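Local atomic coordinates of gram-negative insecticidal protein (Chromobacterium piscinae, PDB entry 6FBM), a protein that kills insects as a bacterial toxin that joins a MACPF domain to a beta-tripod region and probably acts by forming pores in membranes. Residues 259-262 / 263-266; 50-54 / 55-59; 517-520 / 521-524. All blocks are in the same frame, centred on the assembly; numbering follows the deposited sequence.

Contact 1 of 3, residues 259-262 / 263-266; sequences FSQW and AESL
A chi1 of 177° throws the indole of Trp262 away from its own backbone N, while chi1 of -67° and chi2 of 175° in Leu266 run CD1 outward and fold CD2 back over one face of that indole. The pair is an i, i+4 contact on the inward face of an amphipathic alpha-helix, 255-269, within the MACPF domain. Leu266 CD2 sits 3.9 Å from the centroid of the Trp262 six-membered ring, almost on its normal, a CH-pi contact. Tryptophan suits this buried place because its broad apolar ring packs on Leu181 and meets His128 edge-to-face, while NE1 donates a hydrogen bond to Gly240 O. One turn earlier Phe259 points the same way, and the small methyl of Ala263 fits beside it, with CE2 of Phe259 4.4 Å from CB of Ala263. Ala263 N donates to Phe259 O at 2.8 Å, and Glu264 N to Ser260 O at 3.0 Å. The outer face is polar: the extended Glu264 chain lies back along the helix, its CG 3.3 Å from Ser260 O, and OE1 comes within 3.9 Å of Gln261 CG. Farther on the regular pattern weakens, since Ser265 N makes weak bonds to both Gln261 O and Trp262 O. The Ser265 hydroxyl strengthens the grip: OG donates a hydrogen bond to Trp262 O at 2.7 Å and accepts one from Lys242 N.

Contact 2 of 3, residues 50-54 / 55-59; sequences IEIEG and RSYTF
Ile50 and Phe59 meet at the open end of a beta hairpin with a two-residue loop, where the packing is tight. Methyl CG2 of Ile50 reaches the edge of the Phe59 ring, 3.5 Å from CE1, and the two side chains cross at about a right angle. A chi1 of 57° in Phe59 swings its ring back to this neighbour. On the same face Ile50 CG2 lies 3.8 Å from Tyr57 CB, and Ile52 CB rests 3.9 Å from Tyr57 CE2; branched aliphatic and aromatic residues fill this side well. Between the strands Ile50 and Tyr57 form an antiparallel hydrogen-bonded pair, each N to the other's O at 2.9 Å. Ile52 and Arg55 close the type I' turn less evenly: Ile52 N to Arg55 O is 2.9 Å and nearly straight, whereas Arg55 N approaches Ile52 O at 3.2 Å from above the carbonyl plane.

The turn and the Glu51 and Glu53 carboxylates make the looser, solvent side. Glu53 and Gly54 both have positive phi, which glycine adopts readily, and the exposed Glu53 carboxylate suits solvent. Glu51, bent at chi2 (-122°), brings OE2 back for only a weak bond from Gly54 N at 3.4 Å. The second subunit covers the Glu51 and Ser56 face, its Arg55 packing against Glu51 and bonding through NH1 to OG of the buried Ser56. Within its own chain the extended Arg55 passes Leu267 to a salt bridge with Asp268 on helix 255-269, while Ile50, Ile52 and Phe59 pack on Val65 and Thr67 of strand 64-78.

Contact 3 of 3, residues 517-520 / 521-524; sequences QEMK and SMLS
Consecutive i to i+4 backbone bonds, from Ser521 N to Gln517 O through Leu523 N to Met519 O at 2.8 Å, wind these residues into regular alpha-helix, the last link, Ser524 N to Lys520 O, being more bent at 141°. On the inner side Met519 and Met522 lie alongside each other, pointing the same way. Bends at chi2 (-78°) and chi3 (-51°) curl the Met522 chain so that its terminal CE meets Met519 SD at 3.5 Å. Leu523 follows one turn after Met519, its CG 3.4 Å from Met519 O and its CD1 4.4 Å from Met519 CG. This is an amphipathic helix near the C terminus, directly after strand 513-515, in the Vps62-like part of the chain. Flexible methionines and a leucine suit its apolar side, where Met519 packs on Leu377, Met522 on Val314 and Leu523 on Phe378 and Met529. Gln517, Glu518, Lys520 and Ser521 make the other side polar and exposed, as befits a surface helix. Glu518 OE1 accepts a bond from Ser515 N at the first turn, where a carboxylate would probably be favoured by the helix dipole. Ser524 OG turns back to donate to Ser521 O at 2.9 Å.

In the fold
From the N terminus the chain first meets contact 2, which closes the hairpin of strands 47-52 and 55-60 and, touched by a second subunit, sits at the assembly interface. Some two hundred residues later comes contact 1, on helix 255-269, and near the C terminus contact 3, on helix 516-524. The three follow in series; none nests in or crosses another, and each helical one covers about two turns of its helix and closes no loop. Contacts 1 and 2 have centres 19 Å apart and are joined indirectly, because Leu267 and Asp268, just beyond contact 1, receive the hairpin. Contact 3 belongs to the Vps62-like region, its centre 48 Å from that of contact 1 and across the chain's centre.

Contact 1 of 3, residues 259-262 / 263-266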
ATOM      1  N   PHE A 259     -17.250 -16.278   5.945  1.00 20.89           N
ATOM      2  CA  PHE A 259     -18.209 -16.199   4.866  1.00 19.69           C
ATOM      3  C   PHE A 259     -18.546 -14.740   4.552  1.00 21.01           C
ATOM      4  O   PHE A 259     -18.604 -14.370   3.375  1.00 21.98           O
ATOM      5  CB  PHE A 259     -19.458 -16.969   5.175  1.00 18.07           C
ATOM      6  CG  PHE A 259     -20.591 -16.658   4.225  1.00 16.85           C
ATOM      7  CD1 PHE A 259     -20.662 -17.290   2.985  1.00 15.81           C
ATOM      8  CD2 PHE A 259     -21.614 -15.750   4.594  1.00 15.48           C
ATOM      9  CE1 PHE A 259     -21.699 -17.033   2.146  1.00 15.07           C
ATOM     10  CE2 PHE A 259     -22.634 -15.471   3.735  1.00 15.23           C
ATOM     11  CZ  PHE A 259     -22.676 -16.109   2.492  1.00 15.10           C
ATOM     12  N   SER A 260     -18.789 -13.914   5.576  1.00 20.89           N
ATOM     13  CA  SER A 260     -19.136 -12.513   5.347  1.00 22.37           C
ATOM     14  C   SER A 260     -17.964 -11.760   4.702  1.00 23.08           C
ATOM     15  O   SER A 260     -18.191 -10.818   3.948  1.00 24.71           O
ATOM     16  CB  SER A 260     -19.595 -11.803   6.619  1.00 22.78           C
ATOM     17  OG  SER A 260     -18.464 -11.584   7.402  1.00 23.67           O
ATOM     18  N   GLN A 261     -16.730 -12.177   4.972  1.00 24.13           N
ATOM     19  CA  GLN A 261     -15.583 -11.595   4.271  1.00 25.60           C
ATOM     20  C   GLN A 261     -15.582 -11.942   2.783  1.00 24.40           C
ATOM     21  O   GLN A 261     -15.294 -11.094   1.953  1.00 26.65           O
ATOM     22  CB  GLN A 261     -14.252 -12.052   4.887  1.00 27.59           C
ATOM     23  CG  GLN A 261     -13.798 -11.289   6.111  1.00 29.17           C
ATOM     24  CD  GLN A 261     -12.537 -11.894   6.711  1.00 31.44           C
ATOM     25  OE1 GLN A 261     -11.630 -12.321   6.003  1.00 33.69           O
ATOM     26  NE2 GLN A 261     -12.472 -11.896   8.038  1.00 34.96           N
ATOM     27  N   TRP A 262     -15.873 -13.201   2.467  1.00 22.42           N
ATOM     28  CA  TRP A 262     -16.012 -13.664   1.089  1.00 20.52           C
ATOM     29  C   TRP A 262     -17.173 -12.929   0.407  1.00 19.52           C
ATOM     30  O   TRP A 262     -17.014 -12.409  -0.668  1.00 19.92           O
ATOM     31  CB  TRP A 262     -16.186 -15.190   1.055  1.00 19.46           C
ATOM     32  CG  TRP A 262     -16.401 -15.750  -0.289  1.00 17.90           C
ATOM     33  CD1 TRP A 262     -15.440 -16.196  -1.146  1.00 17.02           C
ATOM     34  CD2 TRP A 262     -17.643 -15.948  -0.930  1.00 16.56           C
ATOM     35  NE1 TRP A 262     -16.023 -16.659  -2.298  1.00 16.38           N
ATOM     36  CE2 TRP A 262     -17.376 -16.512  -2.187  1.00 16.10           C
ATOM     37  CE3 TRP A 262     -18.956 -15.694  -0.566  1.00 16.30           C
ATOM     38  CZ2 TRP A 262     -18.383 -16.818  -3.098  1.00 16.44           C
ATOM     39  CZ3 TRP A 262     -19.982 -16.012  -1.486  1.00 16.43           C
ATOM     40  CH2 TRP A 262     -19.679 -16.567  -2.728  1.00 16.46           C
ATOM     41  N   ALA A 263     -18.306 -12.831   1.071  1.00 19.52           N
ATOM     42  CA  ALA A 263     -19.486 -12.144   0.520  1.00 20.79           C
ATOM     43  C   ALA A 263     -19.260 -10.671   0.234  1.00 21.85           C
ATOM     44  O   ALA A 263     -19.650 -10.195  -0.841  1.00 21.41           O
ATOM     45  CB  ALA A 263     -20.692 -12.310   1.422  1.00 20.27           C
ATOM     46  N   GLU A 264     -18.648  -9.941   1.167  1.00 23.90           N
ATOM     47  CA  GLU A 264     -18.349  -8.516   0.938  1.00 26.79           C
ATOM     48  C   GLU A 264     -17.173  -8.310  -0.050  1.00 24.77           C
ATOM     49  O   GLU A 264     -17.048  -7.252  -0.633  1.00 26.97           O
ATOM     50  CB  GLU A 264     -18.143  -7.761   2.267  1.00 30.85           C
ATOM     51  CG  GLU A 264     -16.803  -8.017   2.976  1.00 36.94           C
ATOM     52  CD  GLU A 264     -16.737  -7.521   4.432  1.00 43.07           C
ATOM     53  OE1 GLU A 264     -16.017  -8.173   5.241  1.00 43.40           O
ATOM     54  OE2 GLU A 264     -17.404  -6.496   4.750  1.00 46.61           O
ATOM     55  N   SER A 265     -16.332  -9.322  -0.244  1.00 21.71           N
ATOM     56  CA  SER A 265     -15.255  -9.264  -1.226  1.00 20.77           C
ATOM     57  C   SER A 265     -15.716  -9.401  -2.690  1.00 20.16           C
ATOM     58  O   SER A 265     -14.933  -9.168  -3.602  1.00 22.86           O
ATOM     59  CB  SER A 265     -14.222 -10.376  -0.973  1.00 21.58           C
ATOM     60  OG  SER A 265     -14.571 -11.617  -1.620  1.00 21.58           O
ATOM     61  N   LEU A 266     -16.955  -9.817  -2.935  1.00 18.11           N
ATOM     62  CA  LEU A 266     -17.345 -10.254  -4.273  1.00 16.29           C
ATOM     63  C   LEU A 266     -17.135  -9.229  -5.354  1.00 15.42           C
ATOM     64  O   LEU A 266     -16.712  -9.573  -6.455  1.00 15.21           O
ATOM     65  CB  LEU A 266     -18.790 -10.743  -4.294  1.00 16.16           C
ATOM     66  CG  LEU A 266     -18.995 -12.018  -3.495  1.00 16.34           C
ATOM     67  CD1 LEU A 266     -20.466 -12.326  -3.484  1.00 16.35           C
ATOM     68  CD2 LEU A 266     -18.166 -13.148  -4.055  1.00 16.11           C
TER

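Contact 2 of 3, residues 50-54 / 55-59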
ATOM      1  N   ILE A  50     -20.643   2.067 -17.120  1.00 19.24           N
ATOM      2  CA  ILE A  50     -21.770   1.777 -16.261  1.00 19.16           C
ATOM      3  C   ILE A  50     -21.335   1.996 -14.811  1.00 18.64           C
ATOM      4  O   ILE A  50     -20.185   1.716 -14.449  1.00 17.90           O
ATOM      5  CB  ILE A  50     -22.247   0.329 -16.496  1.00 20.08           C
ATOM      6  CG1 ILE A  50     -23.549   0.056 -15.796  1.00 20.32           C
ATOM      7  CG2 ILE A  50     -21.162  -0.703 -16.098  1.00 21.15           C
ATOM      8  CD1 ILE A  50     -23.926  -1.417 -15.767  1.00 20.76           C
ATOM      9  N   GLU A  51     -22.265   2.505 -14.001  1.00 19.84           N
ATOM     10  CA  GLU A  51     -22.089   2.653 -12.577  1.00 21.65           C
ATOM     11  C   GLU A  51     -22.739   1.482 -11.830  1.00 20.25           C
ATOM     12  O   GLU A  51     -23.905   1.154 -12.045  1.00 20.28           O
ATOM     13  CB  GLU A  51     -22.676   3.972 -12.106  1.00 24.78           C
ATOM     14  CG  GLU A  51     -22.055   4.505 -10.801  1.00 27.11           C
ATOM     15  CD  GLU A  51     -23.079   4.703  -9.703  1.00 30.96           C
ATOM     16  OE1 GLU A  51     -23.172   5.877  -9.240  1.00 34.90           O
ATOM     17  OE2 GLU A  51     -23.711   3.684  -9.254  1.00 31.23           O
ATOM     18  N   ILE A  52     -21.943   0.832 -10.992  1.00 18.83           N
ATOM     19  CA  ILE A  52     -22.361  -0.294 -10.204  1.00 18.56           C
ATOM     20  C   ILE A  52     -21.857  -0.057  -8.787  1.00 20.17           C
ATOM     21  O   ILE A  52     -20.659  -0.156  -8.521  1.00 19.42           O
ATOM     22  CB  ILE A  52     -21.767  -1.587 -10.754  1.00 17.59           C
ATOM     23  CG1 ILE A  52     -22.340  -1.870 -12.146  1.00 17.23           C
ATOM     24  CG2 ILE A  52     -22.030  -2.765  -9.832  1.00 18.09           C
ATOM     25  CD1 ILE A  52     -21.741  -3.055 -12.848  1.00 17.19           C
ATOM     26  N   GLU A  53     -22.773   0.257  -7.884  1.00 22.64           N
ATOM     27  CA  GLU A  53     -22.459   0.512  -6.484  1.00 25.90           C
ATOM     28  C   GLU A  53     -21.309   1.488  -6.299  1.00 23.73           C
ATOM     29  O   GLU A  53     -20.327   1.176  -5.637  1.00 21.61           O
ATOM     30  CB  GLU A  53     -22.116  -0.794  -5.753  1.00 31.88           C
ATOM     31  CG  GLU A  53     -23.316  -1.698  -5.494  1.00 36.82           C
ATOM     32  CD  GLU A  53     -23.024  -2.714  -4.416  1.00 39.79           C
ATOM     33  OE1 GLU A  53     -22.284  -2.377  -3.460  1.00 38.23           O
ATOM     34  OE2 GLU A  53     -23.542  -3.852  -4.533  1.00 52.45           O
ATOM     35  N   GLY A  54     -21.433   2.643  -6.925  1.00 21.49           N
ATOM     36  CA  GLY A  54     -20.496   3.724  -6.743  1.00 20.09           C
ATOM     37  C   GLY A  54     -19.276   3.658  -7.630  1.00 19.96           C
ATOM     38  O   GLY A  54     -18.562   4.640  -7.730  1.00 21.09           O
ATOM     39  N   ARG A  55     -19.028   2.534  -8.289  1.00 18.46           N
ATOM     40  CA  ARG A  55     -17.848   2.400  -9.122  1.00 18.39           C
ATOM     41  C   ARG A  55     -18.169   2.404 -10.606  1.00 18.23           C
ATOM     42  O   ARG A  55     -19.213   1.949 -11.012  1.00 16.56           O
ATOM     43  CB  ARG A  55     -17.121   1.111  -8.791  1.00 18.14           C
ATOM     44  CG  ARG A  55     -16.805   0.933  -7.340  1.00 18.55           C
ATOM     45  CD  ARG A  55     -16.135  -0.413  -7.201  1.00 19.41           C
ATOM     46  NE  ARG A  55     -15.830  -0.793  -5.819  1.00 20.46           N
ATOM     47  CZ  ARG A  55     -15.046  -1.809  -5.488  1.00 21.00           C
ATOM     48  NH1 ARG A  55     -14.437  -2.568  -6.412  1.00 21.73           N
ATOM     49  NH2 ARG A  55     -14.860  -2.100  -4.209  1.00 21.51           N
ATOM     50  N   SER A  56     -17.214   2.894 -11.390  1.00 18.73           N
ATOM     51  CA  SER A  56     -17.343   2.929 -12.825  1.00 19.11           C
ATOM     52  C   SER A  56     -16.677   1.743 -13.489  1.00 18.59           C
ATOM     53  O   SER A  56     -15.548   1.376 -13.172  1.00 21.63           O
ATOM     54  CB  SER A  56     -16.764   4.209 -13.392  1.00 20.64           C
ATOM     55  OG  SER A  56     -17.486   4.536 -14.566  1.00 21.82           O
ATOM     56  N   TYR A  57     -17.388   1.153 -14.440  1.00 16.76           N
ATOM     57  CA  TYR A  57     -16.875   0.018 -15.163  1.00 15.24           C
ATOM     58  C   TYR A  57     -17.071   0.250 -16.632  1.00 14.63           C
ATOM     59  O   TYR A  57     -18.017   0.903 -17.038  1.00 14.05           O
ATOM     60  CB  TYR A  57     -17.668  -1.200 -14.712  1.00 14.62           C
ATOM     61  CG  TYR A  57     -17.334  -1.658 -13.308  1.00 14.02           C
ATOM     62  CD1 TYR A  57     -16.141  -2.284 -13.012  1.00 13.71           C
ATOM     63  CD2 TYR A  57     -18.203  -1.431 -12.281  1.00 13.84           C
ATOM     64  CE1 TYR A  57     -15.828  -2.688 -11.743  1.00 13.67           C
ATOM     65  CE2 TYR A  57     -17.902  -1.828 -10.970  1.00 13.48           C
ATOM     66  CZ  TYR A  57     -16.708  -2.409 -10.696  1.00 13.41           C
ATOM     67  OH  TYR A  57     -16.445  -2.793  -9.405  1.00 13.89           O
ATOM     68  N   THR A  58     -16.180  -0.295 -17.451  1.00 14.56           N
ATOM     69  CA  THR A  58     -16.328  -0.258 -18.890  1.00 14.07           C
ATOM     70  C   THR A  58     -16.436  -1.663 -19.450  1.00 13.93           C
ATOM     71  O   THR A  58     -15.966  -2.620 -18.844  1.00 14.40           O
ATOM     72  CB  THR A  58     -15.162   0.474 -19.558  1.00 13.45           C
ATOM     73  OG1 THR A  58     -13.944  -0.126 -19.171  1.00 12.42           O
ATOM     74  CG2 THR A  58     -15.163   1.957 -19.157  1.00 13.67           C
ATOM     75  N   PHE A  59     -17.058  -1.776 -20.610  1.00 14.26           N
ATOM     76  CA  PHE A  59     -17.253  -3.065 -21.285  1.00 14.56           C
ATOM     77  C   PHE A  59     -17.615  -2.753 -22.729  1.00 14.30           C
ATOM     78  O   PHE A  59     -17.981  -1.625 -23.024  1.00 13.35           O
ATOM     79  CB  PHE A  59     -18.358  -3.880 -20.615  1.00 14.44           C
ATOM     80  CG  PHE A  59     -19.660  -3.164 -20.553  1.00 14.84           C
ATOM     81  CD1 PHE A  59     -19.926  -2.258 -19.547  1.00 15.26           C
ATOM     82  CD2 PHE A  59     -20.626  -3.387 -21.515  1.00 15.93           C
ATOM     83  CE1 PHE A  59     -21.130  -1.577 -19.499  1.00 16.44           C
ATOM     84  CE2 PHE A  59     -21.848  -2.703 -21.482  1.00 16.04           C
ATOM     85  CZ  PHE A  59     -22.100  -1.794 -20.470  1.00 16.17           C
TER

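Contact 3 of 3, residues 517-520 / 521-524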
ATOM      1  N   GLN A 517     -13.596 -63.611  -2.030  1.00 43.12           N
ATOM      2  CA  GLN A 517     -12.914 -63.644  -3.328  1.00 44.78           C
ATOM      3  C   GLN A 517     -13.613 -62.808  -4.428  1.00 40.81           C
ATOM      4  O   GLN A 517     -12.940 -62.021  -5.112  1.00 42.14           O
ATOM      5  CB  GLN A 517     -12.657 -65.096  -3.808  1.00 48.10           C
ATOM      6  CG  GLN A 517     -11.762 -65.240  -5.053  1.00 51.13           C
ATOM      7  CD  GLN A 517     -10.445 -64.446  -4.976  1.00 52.88           C
ATOM      8  OE1 GLN A 517      -9.685 -64.572  -3.991  1.00 52.24           O
ATOM      9  NE2 GLN A 517     -10.151 -63.650  -6.027  1.00 46.05           N
ATOM     10  N   GLU A 518     -14.929 -62.958  -4.591  1.00 37.88           N
ATOM     11  CA  GLU A 518     -15.692 -62.148  -5.572  1.00 37.62           C
ATOM     12  C   GLU A 518     -15.550 -60.625  -5.302  1.00 34.49           C
ATOM     13  O   GLU A 518     -15.531 -59.829  -6.245  1.00 29.67           O
ATOM     14  CB  GLU A 518     -17.189 -62.530  -5.592  1.00 39.96           C
ATOM     15  CG  GLU A 518     -17.522 -63.842  -6.307  1.00 43.83           C
ATOM     16  CD  GLU A 518     -18.875 -64.468  -5.886  1.00 47.43           C
ATOM     17  OE1 GLU A 518     -19.650 -63.882  -5.084  1.00 46.91           O
ATOM     18  OE2 GLU A 518     -19.202 -65.563  -6.405  1.00 45.04           O
ATOM     19  N   MET A 519     -15.451 -60.248  -4.022  1.00 31.30           N
ATOM     20  CA  MET A 519     -15.291 -58.854  -3.609  1.00 30.80           C
ATOM     21  C   MET A 519     -13.915 -58.328  -3.993  1.00 32.30           C
ATOM     22  O   MET A 519     -13.836 -57.249  -4.577  1.00 29.23           O
ATOM     23  CB  MET A 519     -15.533 -58.658  -2.089  1.00 26.89           C
ATOM     24  CG  MET A 519     -15.707 -57.206  -1.611  1.00 24.46           C
ATOM     25  SD  MET A 519     -17.234 -56.405  -2.212  1.00 23.13           S
ATOM     26  CE  MET A 519     -18.472 -56.997  -1.080  1.00 24.07           C
ATOM     27  N   LYS A 520     -12.849 -59.071  -3.654  1.00 35.73           N
ATOM     28  CA  LYS A 520     -11.482 -58.745  -4.114  1.00 37.84           C
ATOM     29  C   LYS A 520     -11.435 -58.489  -5.623  1.00 36.80           C
ATOM     30  O   LYS A 520     -10.906 -57.463  -6.076  1.00 31.16           O
ATOM     31  CB  LYS A 520     -10.477 -59.869  -3.793  1.00 42.69           C
ATOM     32  CG  LYS A 520      -9.704 -59.755  -2.485  1.00 50.03           C
ATOM     33  CD  LYS A 520      -8.227 -60.224  -2.628  1.00 56.93           C
ATOM     34  CE  LYS A 520      -7.428 -60.038  -1.350  1.00 60.02           C
ATOM     35  NZ  LYS A 520      -7.865 -60.932  -0.227  1.00 57.66           N
ATOM     36  N   SER A 521     -12.012 -59.421  -6.377  1.00 36.47           N
ATOM     37  CA  SER A 521     -12.004 -59.366  -7.838  1.00 36.03           C
ATOM     38  C   SER A 521     -12.808 -58.168  -8.379  1.00 36.35           C
ATOM     39  O   SER A 521     -12.318 -57.419  -9.237  1.00 39.47           O
ATOM     40  CB  SER A 521     -12.519 -60.696  -8.414  1.00 36.66           C
ATOM     41  OG  SER A 521     -12.665 -60.630  -9.823  1.00 37.15           O
ATOM     42  N   MET A 522     -14.029 -57.996  -7.872  1.00 35.49           N
ATOM     43  CA  MET A 522     -14.895 -56.852  -8.216  1.00 32.60           C
ATOM     44  C   MET A 522     -14.224 -55.517  -7.892  1.00 33.05           C
ATOM     45  O   MET A 522     -14.209 -54.630  -8.726  1.00 34.34           O
ATOM     46  CB  MET A 522     -16.243 -56.981  -7.484  1.00 30.87           C
ATOM     47  CG  MET A 522     -17.308 -55.941  -7.813  1.00 29.83           C
ATOM     48  SD  MET A 522     -17.095 -54.326  -7.040  1.00 27.75           S
ATOM     49  CE  MET A 522     -16.867 -54.722  -5.313  1.00 28.57           C
ATOM     50  N   LEU A 523     -13.649 -55.392  -6.698  1.00 33.75           N
ATOM     51  CA  LEU A 523     -12.951 -54.167  -6.278  1.00 34.49           C
ATOM     52  C   LEU A 523     -11.664 -53.838  -7.036  1.00 37.29           C
ATOM     53  O   LEU A 523     -11.316 -52.645  -7.154  1.00 38.41           O
ATOM     54  CB  LEU A 523     -12.586 -54.213  -4.795  1.00 34.58           C
ATOM     55  CG  LEU A 523     -13.652 -53.922  -3.738  1.00 36.36           C
ATOM     56  CD1 LEU A 523     -13.017 -53.847  -2.356  1.00 34.89           C
ATOM     57  CD2 LEU A 523     -14.386 -52.625  -4.045  1.00 36.70           C
ATOM     58  N   SER A 524     -10.943 -54.864  -7.512  1.00 38.73           N
ATOM     59  CA  SER A 524      -9.703 -54.642  -8.259  1.00 38.20           C
ATOM     60  C   SER A 524      -9.954 -53.953  -9.620  1.00 37.20           C
ATOM     61  O   SER A 524      -9.016 -53.408 -10.189  1.00 37.28           O
ATOM     62  CB  SER A 524      -8.932 -55.963  -8.463  1.00 38.17           C
ATOM     63  OG  SER A 524      -9.503 -56.722  -9.539  1.00 37.34           O
TER